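Local coordinates for separin (Saccharomyces cerevisiae, PDB 5U1T), which cleaves the cohesin subunit MCD1/SCC1 as a caspase-like cysteine protease at the onset of anaphase, so that chromosomes can separate, and is held inactive by securin beforehand, at residues Y657-D660 with D661-M665; S824-E828 with P829-Y833; A870-T873 with S874-M877. One frame throughout, in Å; residues are numbered along the deposited sequence.

All three contacts are local and lie at the N-terminal ends of helices in the helical part of separase: contact 1 opens helix 659-672, contact 2 opens helix 829-845 and contact 3 opens helix 872-881. Contacts 2 and 3 touch, their centres 16 Å apart. Ile830 CD1 lies 3.3 Å from Asp871 OD2 and also 3.3 Å from Ser874 OG, while the ring atom CE2 of Tyr833 lies near Ser874 O and its OH near Met877 C. Contact 1 stands aside, its nearest atoms about 6 Å from contact 3 and about 14 Å from contact 2. None of them is near the catalytic cysteine, assigned by similarity as Cys1497.

Contact 1 of 3, residues Y657-D660 with D661-M665; sequences YMID and DALMM
Met658 O receives the N-H of Ala662 at 3.1 Å, and an N-H...O angle of 167° shows a straight bond of the i to i+4 kind. One residue on, Leu663 N donates to Ile659 O at 3.0 Å, but the angle there falls to 144°. The same N-H also points weakly at Asp660 O, which takes a second weak bond from Met664 N. The first turn is therefore held mainly by the carbonyls of Met658 and Ile659.

Asp661 contributes through its outside partner: OD1 forms a salt bridge with Lys902. Its OD2 makes a loose approach to Met658 CB, at 4.0 Å, alongside the start of the turn. The carboxylate sits near the N-terminal end of the helix, where the helix dipole would probably favour its negative charge.

Apolar packing runs along one side of the turn. Ile659 and Leu663 lie side by side and point the same way, with CG2 of Ile659 3.6 Å from CD1 of Leu663. In Ile659, CG1 is anti to the carbonyl carbon (chi1 -84°), which leaves CG2 as the branch facing Leu663. Ala662 turns to Leu654 of helix 642-655.

That preceding helix ends in a Schellman motif with Tyr657, at positive phi, as its C-prime residue; Met658 follows directly as N-cap of helix 659-672, making this a short helix-to-helix junction, from a Schellman C-cap directly into an N-cap, in the alpha-helical part of separase.

Contact 2 of 3, residues S824-E828 with P829-Y833; sequences SDLEE and PIIVY
Glu828 O supplies the polar part of the contact, taking two backbone N-H groups from the first turn of helix 829-845. Val832 N reaches it at 2.9 Å with an almost straight N-H...O (175°), approaching nearly in line with the C=O bond. Ile831 N comes to the same oxygen at 3.0 Å, though more bent (130°) and from above the carbonyl plane. Glu828 is the N-cap residue, and here it is the main-chain carbonyl that makes these bonds.

The apolar part joins Leu826 to the first turn. Leu826 CD2 meets Ile831 CG2 at 4.0 Å, the two side chains crossing at a slant, while Leu826 CB lies 4.3 Å from Val832 CG2. In Val832, chi1 of 172° puts CG1 anti to the backbone N and CG2 beside that N, where CG2 meets Glu828 O at 3.4 Å. The aliphatic CB of Glu828 adds a looser approach to Ile831 CG1.

Beyond the segments, Phe617 packs on Glu828 and Ile831, while Glu828 OE2 has a long, weak ion pair with Arg785.

Pro829 at the first helical position has no N-H to leave without an acceptor, and Glu828 O accepts from two amides of the opening turn, one nearly straight and one bent, so the entry of 826-828 into helix 829-845 rests on backbone bonds and hydrocarbon contact more than on charge.

Contact 3 of 3, residues A870-T873 with S874-M877; sequences ADIT and SLTM
Asp871 OD1 is gripped by two donors, Ser874 N at 3.0 Å and Thr873 OG1 at 3.0 Å, and the bond from Ser874 N makes Asp871 the side-chain N-cap of helix 872-881. The two approaches differ: the Thr873 hydroxyl uses the syn lone pair, whereas Ser874 N comes from well above the carboxylate plane, 67° out of it.

The other oxygen is engaged as well. Ser874 OG donates to Asp871 OD2 at 2.6 Å, also from above the plane, so the amide and the hydroxyl of one residue hold both carboxylate oxygens. With CG anti to the backbone N (chi1 -172°), Asp871 lays its carboxylate across the first turn. Arg834 of helix 829-845 bonds to Ser874 OG and makes a long, weak ion pair with Asp871 OD2. The positive charge of Arg834 and the N-terminal end of the helix would both be expected to favour an ionised aspartate.

Behind the cap, Leu875 N binds Asp871 O at 3.1 Å, the first i to i+4 bond; Thr876 N to Ile872 O, at 2.9 Å with an N-H...O angle of 170°, is the next.

On another side of the turn, CG1 of Ile872 is anti to the backbone N and the chain then bends, bringing CD1 across to Leu875 CD2 (3.9 Å) and the methyl CG2 of Thr876 (3.8 Å). Leu888 and Trp909 also pack on Thr876. Farther along, the extended Met877 chain runs past the backbone of Thr873, its SD 3.6 Å from Thr873 O.

Contact 1 of 3, residues Y657-D660 with D661-M665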
ATOM      1  N   TYR A 657       5.633   8.990 -15.237  1.00 59.13           N
ATOM      2  CA  TYR A 657       4.752   9.120 -16.411  1.00 60.82           C
ATOM      3  C   TYR A 657       5.502   8.853 -17.722  1.00 60.13           C
ATOM      4  O   TYR A 657       5.264   9.489 -18.744  1.00 63.10           O
ATOM      5  CB  TYR A 657       4.053  10.498 -16.429  1.00 59.62           C
ATOM      6  CG  TYR A 657       2.937  10.595 -15.398  1.00 57.23           C
ATOM      7  CD1 TYR A 657       3.200  10.996 -14.090  1.00 54.80           C
ATOM      8  CD2 TYR A 657       1.632  10.259 -15.726  1.00 55.79           C
ATOM      9  CE1 TYR A 657       2.201  11.074 -13.160  1.00 51.67           C
ATOM     10  CE2 TYR A 657       0.623  10.338 -14.797  1.00 58.65           C
ATOM     11  CZ  TYR A 657       0.908  10.740 -13.515  1.00 57.39           C
ATOM     12  OH  TYR A 657      -0.110  10.802 -12.579  1.00 62.54           O
ATOM     13  N   MET A 658       6.402   7.880 -17.679  1.00 62.07           N
ATOM     14  CA  MET A 658       7.043   7.417 -18.891  1.00 65.10           C
ATOM     15  C   MET A 658       6.185   6.310 -19.480  1.00 65.41           C
ATOM     16  O   MET A 658       6.534   5.139 -19.430  1.00 64.18           O
ATOM     17  CB  MET A 658       8.459   6.944 -18.611  1.00 58.71           C
ATOM     18  CG  MET A 658       9.314   7.929 -17.833  1.00 61.19           C
ATOM     19  SD  MET A 658      11.016   7.331 -17.772  1.00 68.85           S
ATOM     20  CE  MET A 658      11.722   8.400 -16.542  1.00 62.41           C
ATOM     21  N   ILE A 659       5.045   6.694 -20.036  1.00 65.65           N
ATOM     22  CA  ILE A 659       4.060   5.708 -20.443  1.00 67.17           C
ATOM     23  C   ILE A 659       4.614   4.851 -21.581  1.00 66.14           C
ATOM     24  O   ILE A 659       4.341   3.653 -21.645  1.00 65.87           O
ATOM     25  CB  ILE A 659       2.720   6.373 -20.847  1.00 62.42           C
ATOM     26  CG1 ILE A 659       1.852   6.632 -19.621  1.00 56.54           C
ATOM     27  CG2 ILE A 659       1.905   5.453 -21.698  1.00 63.33           C
ATOM     28  CD1 ILE A 659       2.419   7.607 -18.650  1.00 64.62           C
ATOM     29  N   ASP A 660       5.409   5.463 -22.455  1.00 67.87           N
ATOM     30  CA  ASP A 660       6.079   4.725 -23.526  1.00 72.72           C
ATOM     31  C   ASP A 660       6.771   3.461 -23.002  1.00 76.68           C
ATOM     32  O   ASP A 660       6.464   2.345 -23.433  1.00 74.75           O
ATOM     33  CB  ASP A 660       7.111   5.610 -24.243  1.00 79.20           C
ATOM     34  CG  ASP A 660       6.508   6.423 -25.409  1.00 83.44           C
ATOM     35  OD1 ASP A 660       5.345   6.163 -25.822  1.00 71.07           O
ATOM     36  OD2 ASP A 660       7.224   7.317 -25.926  1.00 74.71           O
ATOM     37  N   ASP A 661       7.695   3.638 -22.064  1.00 74.96           N
ATOM     38  CA  ASP A 661       8.488   2.509 -21.593  1.00 70.16           C
ATOM     39  C   ASP A 661       7.679   1.552 -20.743  1.00 66.72           C
ATOM     40  O   ASP A 661       7.916   0.354 -20.763  1.00 71.46           O
ATOM     41  CB  ASP A 661       9.702   2.997 -20.812  1.00 69.33           C
ATOM     42  CG  ASP A 661      10.607   3.859 -21.651  1.00 73.00           C
ATOM     43  OD1 ASP A 661      11.160   3.344 -22.652  1.00 82.61           O
ATOM     44  OD2 ASP A 661      10.751   5.054 -21.317  1.00 75.49           O
ATOM     45  N   ALA A 662       6.726   2.089 -19.999  1.00 60.88           N
ATOM     46  CA  ALA A 662       5.819   1.260 -19.231  1.00 65.05           C
ATOM     47  C   ALA A 662       5.045   0.278 -20.113  1.00 69.54           C
ATOM     48  O   ALA A 662       4.815  -0.862 -19.731  1.00 75.67           O
ATOM     49  CB  ALA A 662       4.863   2.124 -18.447  1.00 56.98           C
ATOM     50  N   LEU A 663       4.652   0.702 -21.303  1.00 76.33           N
ATOM     51  CA  LEU A 663       3.833  -0.164 -22.135  1.00 74.21           C
ATOM     52  C   LEU A 663       4.687  -1.265 -22.768  1.00 78.74           C
ATOM     53  O   LEU A 663       4.221  -2.400 -22.915  1.00 78.24           O
ATOM     54  CB  LEU A 663       3.090   0.659 -23.189  1.00 73.50           C
ATOM     55  CG  LEU A 663       2.038   1.641 -22.638  1.00 69.63           C
ATOM     56  CD1 LEU A 663       1.484   2.557 -23.726  1.00 62.98           C
ATOM     57  CD2 LEU A 663       0.903   0.903 -21.929  1.00 71.31           C
ATOM     58  N   MET A 664       5.934  -0.940 -23.117  1.00 79.57           N
ATOM     59  CA  MET A 664       6.880  -1.940 -23.616  1.00 77.33           C
ATOM     60  C   MET A 664       7.048  -2.989 -22.545  1.00 78.74           C
ATOM     61  O   MET A 664       7.022  -4.194 -22.803  1.00 88.01           O
ATOM     62  CB  MET A 664       8.234  -1.311 -23.972  1.00 78.18           C
ATOM     63  CG  MET A 664       8.185  -0.358 -25.178  1.00 85.68           C
ATOM     64  SD  MET A 664       9.679   0.649 -25.441  1.00112.15           S
ATOM     65  CE  MET A 664      10.982  -0.606 -25.438  1.00 91.39           C
ATOM     66  N   MET A 665       7.204  -2.498 -21.325  1.00 78.54           N
ATOM     67  CA  MET A 665       7.279  -3.331 -20.136  1.00 81.78           C
ATOM     68  C   MET A 665       6.047  -4.225 -20.006  1.00 82.33           C
ATOM     69  O   MET A 665       6.185  -5.434 -19.849  1.00 85.81           O
ATOM     70  CB  MET A 665       7.427  -2.442 -18.899  1.00 80.56           C
ATOM     71  CG  MET A 665       8.255  -3.000 -17.762  1.00 78.76           C
ATOM     72  SD  MET A 665       9.983  -3.227 -18.201  1.00 98.06           S
ATOM     73  CE  MET A 665      10.305  -1.803 -19.238  1.00 81.17           C
TER

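Contact 2 of 3, residues S824-E828 with P829-Y833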
ATOM      1  N   SER A 824      -1.603  12.146  11.823  1.00 76.43           N
ATOM      2  CA  SER A 824      -1.040  12.597  13.075  1.00 80.19           C
ATOM      3  C   SER A 824      -0.200  11.575  13.797  1.00 83.92           C
ATOM      4  O   SER A 824       0.909  11.855  14.219  1.00 86.57           O
ATOM      5  CB  SER A 824      -2.163  13.046  14.004  1.00 81.02           C
ATOM      6  OG  SER A 824      -3.138  13.788  13.306  1.00 80.38           O
ATOM      7  N   ASP A 825      -0.734  10.379  13.938  1.00 85.95           N
ATOM      8  CA  ASP A 825      -0.017   9.356  14.653  1.00 90.53           C
ATOM      9  C   ASP A 825       0.998   8.645  13.801  1.00 87.67           C
ATOM     10  O   ASP A 825       1.848   7.958  14.327  1.00 98.41           O
ATOM     11  CB  ASP A 825      -0.977   8.369  15.302  1.00 87.38           C
ATOM     12  CG  ASP A 825      -1.089   8.574  16.791  1.00 95.44           C
ATOM     13  OD1 ASP A 825      -0.494   9.534  17.318  1.00 95.48           O
ATOM     14  OD2 ASP A 825      -1.782   7.777  17.439  1.00 99.69           O
ATOM     15  N   LEU A 826       0.955   8.861  12.502  1.00 77.26           N
ATOM     16  CA  LEU A 826       1.907   8.229  11.620  1.00 76.26           C
ATOM     17  C   LEU A 826       3.265   8.872  11.703  1.00 80.32           C
ATOM     18  O   LEU A 826       3.409   9.948  12.253  1.00 83.93           O
ATOM     19  CB  LEU A 826       1.438   8.377  10.207  1.00 70.22           C
ATOM     20  CG  LEU A 826       2.315   7.561   9.320  1.00 72.81           C
ATOM     21  CD1 LEU A 826       2.724   6.429  10.226  1.00 72.88           C
ATOM     22  CD2 LEU A 826       1.463   7.050   8.184  1.00 72.92           C
ATOM     23  N   GLU A 827       4.267   8.214  11.144  1.00 71.93           N
ATOM     24  CA  GLU A 827       5.590   8.777  11.133  1.00 71.90           C
ATOM     25  C   GLU A 827       6.313   8.707   9.794  1.00 65.46           C
ATOM     26  O   GLU A 827       7.340   9.301   9.676  1.00 70.89           O
ATOM     27  CB  GLU A 827       6.443   8.156  12.236  1.00 77.73           C
ATOM     28  CG  GLU A 827       6.415   8.914  13.555  1.00 80.75           C
ATOM     29  CD  GLU A 827       7.631   8.674  14.442  1.00 92.62           C
ATOM     30  OE1 GLU A 827       8.692   9.276  14.201  1.00 84.98           O
ATOM     31  OE2 GLU A 827       7.528   7.897  15.407  1.00 94.28           O
ATOM     32  N   GLU A 828       5.800   8.013   8.787  1.00 61.65           N
ATOM     33  CA  GLU A 828       6.507   7.953   7.500  1.00 61.24           C
ATOM     34  C   GLU A 828       6.419   9.280   6.773  1.00 63.11           C
ATOM     35  O   GLU A 828       5.377   9.681   6.341  1.00 60.87           O
ATOM     36  CB  GLU A 828       6.013   6.809   6.635  1.00 58.90           C
ATOM     37  CG  GLU A 828       6.095   5.445   7.288  1.00 63.11           C
ATOM     38  CD  GLU A 828       7.488   5.035   7.667  1.00 63.88           C
ATOM     39  OE1 GLU A 828       8.398   5.189   6.857  1.00 61.56           O
ATOM     40  OE2 GLU A 828       7.679   4.553   8.785  1.00 61.59           O
ATOM     41  N   PRO A 829       7.550   9.921   6.569  1.00 59.83           N
ATOM     42  CA  PRO A 829       7.593  11.281   6.018  1.00 59.32           C
ATOM     43  C   PRO A 829       6.966  11.428   4.629  1.00 59.49           C
ATOM     44  O   PRO A 829       6.254  12.402   4.382  1.00 61.39           O
ATOM     45  CB  PRO A 829       9.093  11.586   5.970  1.00 60.88           C
ATOM     46  CG  PRO A 829       9.643  10.790   7.094  1.00 60.36           C
ATOM     47  CD  PRO A 829       8.874   9.489   7.044  1.00 63.63           C
ATOM     48  N   ILE A 830       7.174  10.480   3.739  1.00 56.27           N
ATOM     49  CA  ILE A 830       6.580  10.589   2.426  1.00 50.88           C
ATOM     50  C   ILE A 830       5.084  10.482   2.476  1.00 53.08           C
ATOM     51  O   ILE A 830       4.400  11.000   1.641  1.00 55.72           O
ATOM     52  CB  ILE A 830       7.114   9.527   1.477  1.00 48.74           C
ATOM     53  CG1 ILE A 830       6.614   9.772   0.076  1.00 53.30           C
ATOM     54  CG2 ILE A 830       6.645   8.167   1.902  1.00 48.59           C
ATOM     55  CD1 ILE A 830       7.279  10.931  -0.589  1.00 55.43           C
ATOM     56  N   ILE A 831       4.573   9.792   3.464  1.00 56.27           N
ATOM     57  CA  ILE A 831       3.130   9.672   3.585  1.00 52.40           C
ATOM     58  C   ILE A 831       2.561  10.904   4.276  1.00 52.47           C
ATOM     59  O   ILE A 831       1.567  11.461   3.838  1.00 54.82           O
ATOM     60  CB  ILE A 831       2.719   8.413   4.353  1.00 55.01           C
ATOM     61  CG1 ILE A 831       3.249   7.165   3.646  1.00 56.07           C
ATOM     62  CG2 ILE A 831       1.206   8.328   4.438  1.00 56.35           C
ATOM     63  CD1 ILE A 831       2.627   6.906   2.281  1.00 54.07           C
ATOM     64  N   VAL A 832       3.214  11.331   5.347  1.00 54.15           N
ATOM     65  CA  VAL A 832       2.822  12.534   6.052  1.00 54.94           C
ATOM     66  C   VAL A 832       2.863  13.738   5.114  1.00 54.12           C
ATOM     67  O   VAL A 832       1.912  14.524   5.071  1.00 55.38           O
ATOM     68  CB  VAL A 832       3.718  12.764   7.279  1.00 55.38           C
ATOM     69  CG1 VAL A 832       3.449  14.109   7.912  1.00 48.69           C
ATOM     70  CG2 VAL A 832       3.485  11.658   8.286  1.00 55.69           C
ATOM     71  N   TYR A 833       3.937  13.877   4.340  1.00 52.91           N
ATOM     72  CA  TYR A 833       4.017  14.988   3.402  1.00 49.82           C
ATOM     73  C   TYR A 833       2.874  14.950   2.389  1.00 53.33           C
ATOM     74  O   TYR A 833       2.139  15.921   2.261  1.00 52.23           O
ATOM     75  CB  TYR A 833       5.341  15.029   2.633  1.00 53.87           C
ATOM     76  CG  TYR A 833       5.271  16.138   1.606  1.00 54.56           C
ATOM     77  CD1 TYR A 833       5.202  17.468   2.019  1.00 53.78           C
ATOM     78  CD2 TYR A 833       5.168  15.865   0.242  1.00 45.76           C
ATOM     79  CE1 TYR A 833       5.075  18.490   1.115  1.00 50.39           C
ATOM     80  CE2 TYR A 833       5.035  16.890  -0.673  1.00 53.93           C
ATOM     81  CZ  TYR A 833       4.990  18.202  -0.229  1.00 54.17           C
ATOM     82  OH  TYR A 833       4.862  19.248  -1.119  1.00 57.64           O
TER

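Contact 3 of 3, residues A870-T873 with S874-M877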
ATOM      1  N   ALA A 870      16.027  13.436  -5.106  1.00 55.05           N
ATOM      2  CA  ALA A 870      15.715  12.070  -5.527  1.00 57.81           C
ATOM      3  C   ALA A 870      14.240  11.860  -5.903  1.00 59.05           C
ATOM      4  O   ALA A 870      13.921  11.103  -6.829  1.00 55.51           O
ATOM      5  CB  ALA A 870      16.114  11.089  -4.435  1.00 61.90           C
ATOM      6  N   ASP A 871      13.350  12.525  -5.166  1.00 56.28           N
ATOM      7  CA  ASP A 871      11.905  12.449  -5.403  1.00 57.72           C
ATOM      8  C   ASP A 871      11.339  13.662  -6.188  1.00 54.32           C
ATOM      9  O   ASP A 871      10.901  14.648  -5.591  1.00 53.95           O
ATOM     10  CB  ASP A 871      11.178  12.318  -4.068  1.00 47.24           C
ATOM     11  CG  ASP A 871       9.707  12.035  -4.235  1.00 55.67           C
ATOM     12  OD1 ASP A 871       9.211  12.024  -5.385  1.00 58.00           O
ATOM     13  OD2 ASP A 871       9.036  11.827  -3.199  1.00 62.17           O
ATOM     14  N   ILE A 872      11.326  13.571  -7.515  1.00 51.09           N
ATOM     15  CA  ILE A 872      10.931  14.721  -8.332  1.00 59.01           C
ATOM     16  C   ILE A 872       9.427  14.996  -8.202  1.00 52.41           C
ATOM     17  O   ILE A 872       9.018  16.143  -8.192  1.00 56.13           O
ATOM     18  CB  ILE A 872      11.314  14.542  -9.832  1.00 52.03           C
ATOM     19  CG1 ILE A 872      10.997  15.817 -10.622  1.00 58.11           C
ATOM     20  CG2 ILE A 872      10.604  13.361 -10.461  1.00 50.28           C
ATOM     21  CD1 ILE A 872      11.550  17.096 -10.008  1.00 58.50           C
ATOM     22  N   THR A 873       8.620  13.951  -8.054  1.00 50.70           N
ATOM     23  CA  THR A 873       7.188  14.131  -7.919  1.00 45.90           C
ATOM     24  C   THR A 873       6.811  14.794  -6.574  1.00 56.62           C
ATOM     25  O   THR A 873       5.851  15.565  -6.530  1.00 61.28           O
ATOM     26  CB  THR A 873       6.420  12.794  -8.116  1.00 41.67           C
ATOM     27  OG1 THR A 873       6.836  11.830  -7.155  1.00 53.04           O
ATOM     28  CG2 THR A 873       6.673  12.227  -9.494  1.00 47.26           C
ATOM     29  N   SER A 874       7.553  14.556  -5.493  1.00 56.65           N
ATOM     30  CA  SER A 874       7.318  15.329  -4.272  1.00 53.18           C
ATOM     31  C   SER A 874       7.845  16.759  -4.371  1.00 53.32           C
ATOM     32  O   SER A 874       7.316  17.657  -3.721  1.00 55.72           O
ATOM     33  CB  SER A 874       7.961  14.677  -3.048  1.00 56.78           C
ATOM     34  OG  SER A 874       7.219  13.580  -2.581  1.00 55.16           O
ATOM     35  N   LEU A 875       8.903  16.966  -5.150  1.00 54.99           N
ATOM     36  CA  LEU A 875       9.521  18.289  -5.279  1.00 55.16           C
ATOM     37  C   LEU A 875       8.630  19.236  -6.082  1.00 59.94           C
ATOM     38  O   LEU A 875       8.425  20.396  -5.690  1.00 56.78           O
ATOM     39  CB  LEU A 875      10.900  18.197  -5.932  1.00 47.98           C
ATOM     40  CG  LEU A 875      11.568  19.548  -6.191  1.00 57.14           C
ATOM     41  CD1 LEU A 875      11.943  20.288  -4.913  1.00 46.21           C
ATOM     42  CD2 LEU A 875      12.771  19.379  -7.099  1.00 52.22           C
ATOM     43  N   THR A 876       8.103  18.744  -7.203  1.00 57.97           N
ATOM     44  CA  THR A 876       7.216  19.559  -8.019  1.00 57.89           C
ATOM     45  C   THR A 876       5.953  19.902  -7.225  1.00 58.30           C
ATOM     46  O   THR A 876       5.452  21.025  -7.320  1.00 58.93           O
ATOM     47  CB  THR A 876       6.857  18.870  -9.339  1.00 56.62           C
ATOM     48  OG1 THR A 876       6.297  17.581  -9.083  1.00 51.73           O
ATOM     49  CG2 THR A 876       8.107  18.720 -10.192  1.00 58.63           C
ATOM     50  N   MET A 877       5.469  18.959  -6.413  1.00 53.96           N
ATOM     51  CA  MET A 877       4.352  19.259  -5.529  1.00 56.52           C
ATOM     52  C   MET A 877       4.712  20.357  -4.538  1.00 58.47           C
ATOM     53  O   MET A 877       3.904  21.234  -4.244  1.00 55.28           O
ATOM     54  CB  MET A 877       3.896  18.021  -4.774  1.00 54.30           C
ATOM     55  CG  MET A 877       3.243  16.979  -5.647  1.00 57.13           C
ATOM     56  SD  MET A 877       2.702  15.550  -4.695  1.00 55.32           S
ATOM     57  CE  MET A 877       1.988  14.585  -6.023  1.00 43.37           C
TER